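Local structure of acetyl-CoA acetyltransferase (Mycobacterium smegmatis, 4EGV) at residues Val294-Lys306 with Ser316-Ala330. The protein is a monomeric thiolase-like protein with a thiolase fold, probably with acyltransferase activity. Residues are numbered along the deposited sequence; the frame is centred on the assembly and turned at random.
Sequences VYLRGHADMKEPK and SPASVTAVNEALRVA
In the thiolase fold, helix 317-330 packs on strand 294-303 of the central mixed sheet, from E304 against S316 and A318 to G298 against A326 and V329. The two run nearly antiparallel, at 151°. E304 lies just past the strand. A bend at chi2 (-83°) turns its OE2 back to the N-terminal end of the helix. There OE2 accepts from S316 OG at 2.6 Å and from A318 N at 3.0 Å. S316 OG meets OE2 on its anti side, 32° out of the carboxylate plane. A318 N comes from above the plane, on the opposite face. This end of the helix would probably favour the charged form of E304.

G298, A300, A322 and A326 line the interface, and the segment axes come within 5.8 Å. The A300 methyl sits against A322 O and the CG of E325. The M302 selenomethionine chain is bent, with CB against A318 and CG 3.5 Å from A322 CB. R297 and G298 together face I419 in a classic beta bulge. G298 CA points a C-H at A326 O, 3.4 Å away. V329 CG1 lies over one face of the H299 ring, offset toward the rim, 4.2 Å from its centroid. H299 ND1 is held by D430, and W427 stacks on the ring.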
# COMPACT_ATOMS: atom_id res chain seq x y z
N VAL A 294 6.04 -21.48 -5.83
CA VAL A 294 6.72 -20.20 -5.85
C VAL A 294 7.33 -19.89 -4.47
O VAL A 294 6.69 -20.04 -3.44
CB VAL A 294 5.74 -19.11 -6.31
CG1 VAL A 294 6.40 -17.82 -6.43
CG2 VAL A 294 5.15 -19.50 -7.63
N TYR A 295 8.58 -19.48 -4.46
CA TYR A 295 9.30 -19.11 -3.23
C TYR A 295 9.21 -17.62 -2.90
O TYR A 295 9.21 -16.77 -3.75
CB TYR A 295 10.78 -19.54 -3.33
CG TYR A 295 10.93 -20.99 -3.61
CD1 TYR A 295 11.25 -21.86 -2.59
CD2 TYR A 295 10.69 -21.51 -4.88
CE1 TYR A 295 11.37 -23.21 -2.81
CE2 TYR A 295 10.79 -22.85 -5.11
CZ TYR A 295 11.14 -23.71 -4.06
OH TYR A 295 11.26 -25.08 -4.24
N LEU A 296 9.08 -17.33 -1.63
CA LEU A 296 9.20 -15.97 -1.19
C LEU A 296 10.69 -15.72 -0.91
O LEU A 296 11.20 -15.96 0.16
CB LEU A 296 8.29 -15.75 0.02
CG LEU A 296 8.33 -14.38 0.70
CD1 LEU A 296 8.16 -13.24 -0.26
CD2 LEU A 296 7.29 -14.34 1.79
N ARG A 297 11.38 -15.24 -1.92
CA ARG A 297 12.81 -15.11 -1.87
C ARG A 297 13.28 -13.93 -1.05
O ARG A 297 14.19 -14.07 -0.27
CB ARG A 297 13.42 -15.10 -3.26
CG ARG A 297 13.36 -16.46 -3.95
CD ARG A 297 14.41 -17.45 -3.39
NE ARG A 297 15.80 -17.02 -3.58
CZ ARG A 297 16.53 -17.24 -4.67
NH1 ARG A 297 16.05 -17.90 -5.71
NH2 ARG A 297 17.77 -16.79 -4.74
N GLY A 298 12.64 -12.79 -1.19
CA GLY A 298 12.98 -11.65 -0.36
C GLY A 298 11.81 -11.07 0.36
O GLY A 298 10.67 -11.21 -0.04
N HIS A 299 12.11 -10.39 1.45
CA HIS A 299 11.07 -9.80 2.26
C HIS A 299 11.66 -8.78 3.18
O HIS A 299 12.81 -8.89 3.52
CB HIS A 299 10.35 -10.88 3.05
CG HIS A 299 11.24 -12.01 3.47
ND1 HIS A 299 11.88 -12.05 4.69
CD2 HIS A 299 11.58 -13.15 2.83
CE1 HIS A 299 12.58 -13.16 4.78
NE2 HIS A 299 12.43 -13.84 3.66
N ALA A 300 10.88 -7.76 3.54
CA ALA A 300 11.18 -6.84 4.64
C ALA A 300 9.90 -6.13 5.08
O ALA A 300 8.98 -6.00 4.31
CB ALA A 300 12.26 -5.86 4.27
N ASP A 301 9.84 -5.74 6.35
CA ASP A 301 8.74 -4.96 6.89
C ASP A 301 9.29 -3.71 7.62
O ASP A 301 10.03 -3.81 8.59
CB ASP A 301 7.84 -5.79 7.84
CG ASP A 301 7.42 -7.17 7.26
OD1 ASP A 301 6.73 -7.23 6.21
OD2 ASP A 301 7.75 -8.20 7.88
N MSE A 302 8.92 -2.53 7.15
CA MSE A 302 9.35 -1.30 7.77
C MSE A 302 8.22 -0.42 8.25
O MSE A 302 7.09 -0.61 7.86
CB MSE A 302 10.28 -0.53 6.84
CG MSE A 302 11.63 -1.22 6.60
SE MSE A 302 12.78 -1.40 8.18
CE MSE A 302 12.96 0.49 8.71
N LYS A 303 8.53 0.53 9.12
CA LYS A 303 7.54 1.42 9.72
C LYS A 303 8.09 2.83 9.92
O LYS A 303 9.21 2.97 10.38
CB LYS A 303 7.08 0.85 11.05
CG LYS A 303 6.16 1.77 11.86
CD LYS A 303 5.91 1.23 13.26
CE LYS A 303 5.22 -0.15 13.13
NZ LYS A 303 5.51 -1.14 14.20
N GLU A 304 7.32 3.86 9.58
CA GLU A 304 7.64 5.27 9.88
C GLU A 304 7.13 5.74 11.25
O GLU A 304 6.28 5.11 11.85
CB GLU A 304 7.10 6.17 8.80
CG GLU A 304 7.67 5.92 7.42
CD GLU A 304 9.04 6.60 7.16
OE1 GLU A 304 9.56 7.37 8.01
OE2 GLU A 304 9.61 6.37 6.07
N PRO A 305 7.71 6.85 11.77
CA PRO A 305 7.14 7.52 12.95
C PRO A 305 5.97 8.39 12.54
O PRO A 305 5.77 8.57 11.35
CB PRO A 305 8.31 8.35 13.47
CG PRO A 305 9.22 8.55 12.29
CD PRO A 305 9.06 7.35 11.44
N LYS A 306 5.19 8.92 13.48
CA LYS A 306 4.01 9.73 13.12
C LYS A 306 4.38 10.83 12.19
O LYS A 306 5.48 11.32 12.22
CB LYS A 306 3.25 10.34 14.30
CG LYS A 306 3.92 10.28 15.63
CD LYS A 306 2.92 10.56 16.75
CE LYS A 306 2.92 9.39 17.75
NZ LYS A 306 1.57 9.13 18.30
N SER A 316 9.63 8.97 2.33
CA SER A 316 9.50 7.90 3.29
C SER A 316 10.70 6.97 3.10
O SER A 316 10.66 6.08 2.28
CB SER A 316 8.16 7.18 3.11
OG SER A 316 8.02 6.10 4.01
N PRO A 317 11.79 7.21 3.85
CA PRO A 317 13.00 6.40 3.74
C PRO A 317 12.83 4.95 4.20
O PRO A 317 13.50 4.09 3.70
CB PRO A 317 14.01 7.12 4.63
CG PRO A 317 13.44 8.46 4.85
CD PRO A 317 11.97 8.35 4.76
N ALA A 318 11.92 4.69 5.13
CA ALA A 318 11.58 3.33 5.57
C ALA A 318 11.02 2.45 4.45
O ALA A 318 11.23 1.26 4.44
CB ALA A 318 10.63 3.35 6.76
N SER A 319 10.32 3.02 3.50
CA SER A 319 9.79 2.21 2.43
C SER A 319 10.89 1.76 1.50
O SER A 319 10.88 0.68 1.00
CB SER A 319 8.70 2.98 1.69
OG SER A 319 7.78 3.52 2.62
N VAL A 320 11.83 2.63 1.27
CA VAL A 320 12.93 2.38 0.37
C VAL A 320 13.86 1.35 1.00
O VAL A 320 14.31 0.43 0.34
CB VAL A 320 13.69 3.69 0.11
CG1 VAL A 320 14.89 3.47 -0.83
CG2 VAL A 320 12.75 4.77 -0.41
N THR A 321 14.12 1.52 2.28
CA THR A 321 14.92 0.59 3.04
C THR A 321 14.34 -0.82 2.99
O THR A 321 15.09 -1.79 2.84
CB THR A 321 15.05 1.06 4.50
OG1 THR A 321 15.55 2.39 4.51
CG2 THR A 321 16.04 0.17 5.29
N ALA A 322 13.02 -0.92 3.09
CA ALA A 322 12.33 -2.21 2.99
C ALA A 322 12.56 -2.82 1.65
O ALA A 322 12.87 -3.99 1.58
CB ALA A 322 10.83 -2.09 3.28
N VAL A 323 12.41 -2.03 0.60
CA VAL A 323 12.69 -2.50 -0.75
C VAL A 323 14.12 -2.99 -0.91
O VAL A 323 14.34 -4.06 -1.44
CB VAL A 323 12.38 -1.42 -1.80
CG1 VAL A 323 13.00 -1.75 -3.14
CG2 VAL A 323 10.87 -1.26 -1.96
N ASN A 324 15.08 -2.22 -0.43
CA ASN A 324 16.48 -2.58 -0.56
C ASN A 324 16.90 -3.80 0.24
O ASN A 324 17.69 -4.60 -0.24
CB ASN A 324 17.39 -1.40 -0.25
CG ASN A 324 17.52 -0.45 -1.42
OD1 ASN A 324 17.42 -0.86 -2.58
ND2 ASN A 324 17.75 0.84 -1.12
N GLU A 325 16.37 -3.94 1.45
CA GLU A 325 16.60 -5.11 2.28
C GLU A 325 15.97 -6.39 1.69
O GLU A 325 16.57 -7.47 1.75
CB GLU A 325 16.11 -4.85 3.71
CG GLU A 325 16.02 -6.07 4.64
CD GLU A 325 17.37 -6.67 5.01
OE1 GLU A 325 18.41 -6.04 4.75
OE2 GLU A 325 17.40 -7.77 5.57
N ALA A 326 14.79 -6.26 1.09
CA ALA A 326 14.15 -7.36 0.41
C ALA A 326 14.91 -7.80 -0.80
O ALA A 326 14.89 -8.96 -1.14
CB ALA A 326 12.80 -6.98 0.02
N LEU A 327 15.58 -6.86 -1.47
CA LEU A 327 16.47 -7.13 -2.57
C LEU A 327 17.70 -7.91 -2.12
O LEU A 327 18.09 -8.87 -2.76
CB LEU A 327 16.88 -5.82 -3.23
CG LEU A 327 16.47 -5.40 -4.65
CD1 LEU A 327 15.32 -6.20 -5.19
CD2 LEU A 327 16.13 -3.93 -4.72
N ARG A 328 18.30 -7.49 -1.02
CA ARG A 328 19.43 -8.20 -0.45
C ARG A 328 19.12 -9.68 -0.12
O ARG A 328 19.73 -10.58 -0.69
CB ARG A 328 19.99 -7.45 0.77
CG ARG A 328 21.36 -7.92 1.19
CD ARG A 328 21.74 -7.38 2.56
NE ARG A 328 20.86 -7.87 3.62
CZ ARG A 328 21.03 -9.00 4.30
NH1 ARG A 328 22.05 -9.78 4.06
NH2 ARG A 328 20.17 -9.34 5.24
N VAL A 329 18.13 -9.91 0.71
CA VAL A 329 17.57 -11.22 0.98
C VAL A 329 17.38 -12.15 -0.22
O VAL A 329 17.57 -13.31 -0.09
CB VAL A 329 16.28 -11.07 1.82
CG1 VAL A 329 15.73 -12.36 2.20
CG2 VAL A 329 16.57 -10.33 3.03
N ALA A 330 17.03 -11.66 -1.39
CA ALA A 330 16.90 -12.52 -2.54
C ALA A 330 18.18 -12.87 -3.24
O ALA A 330 18.21 -13.77 -4.03
CB ALA A 330 16.00 -11.93 -3.50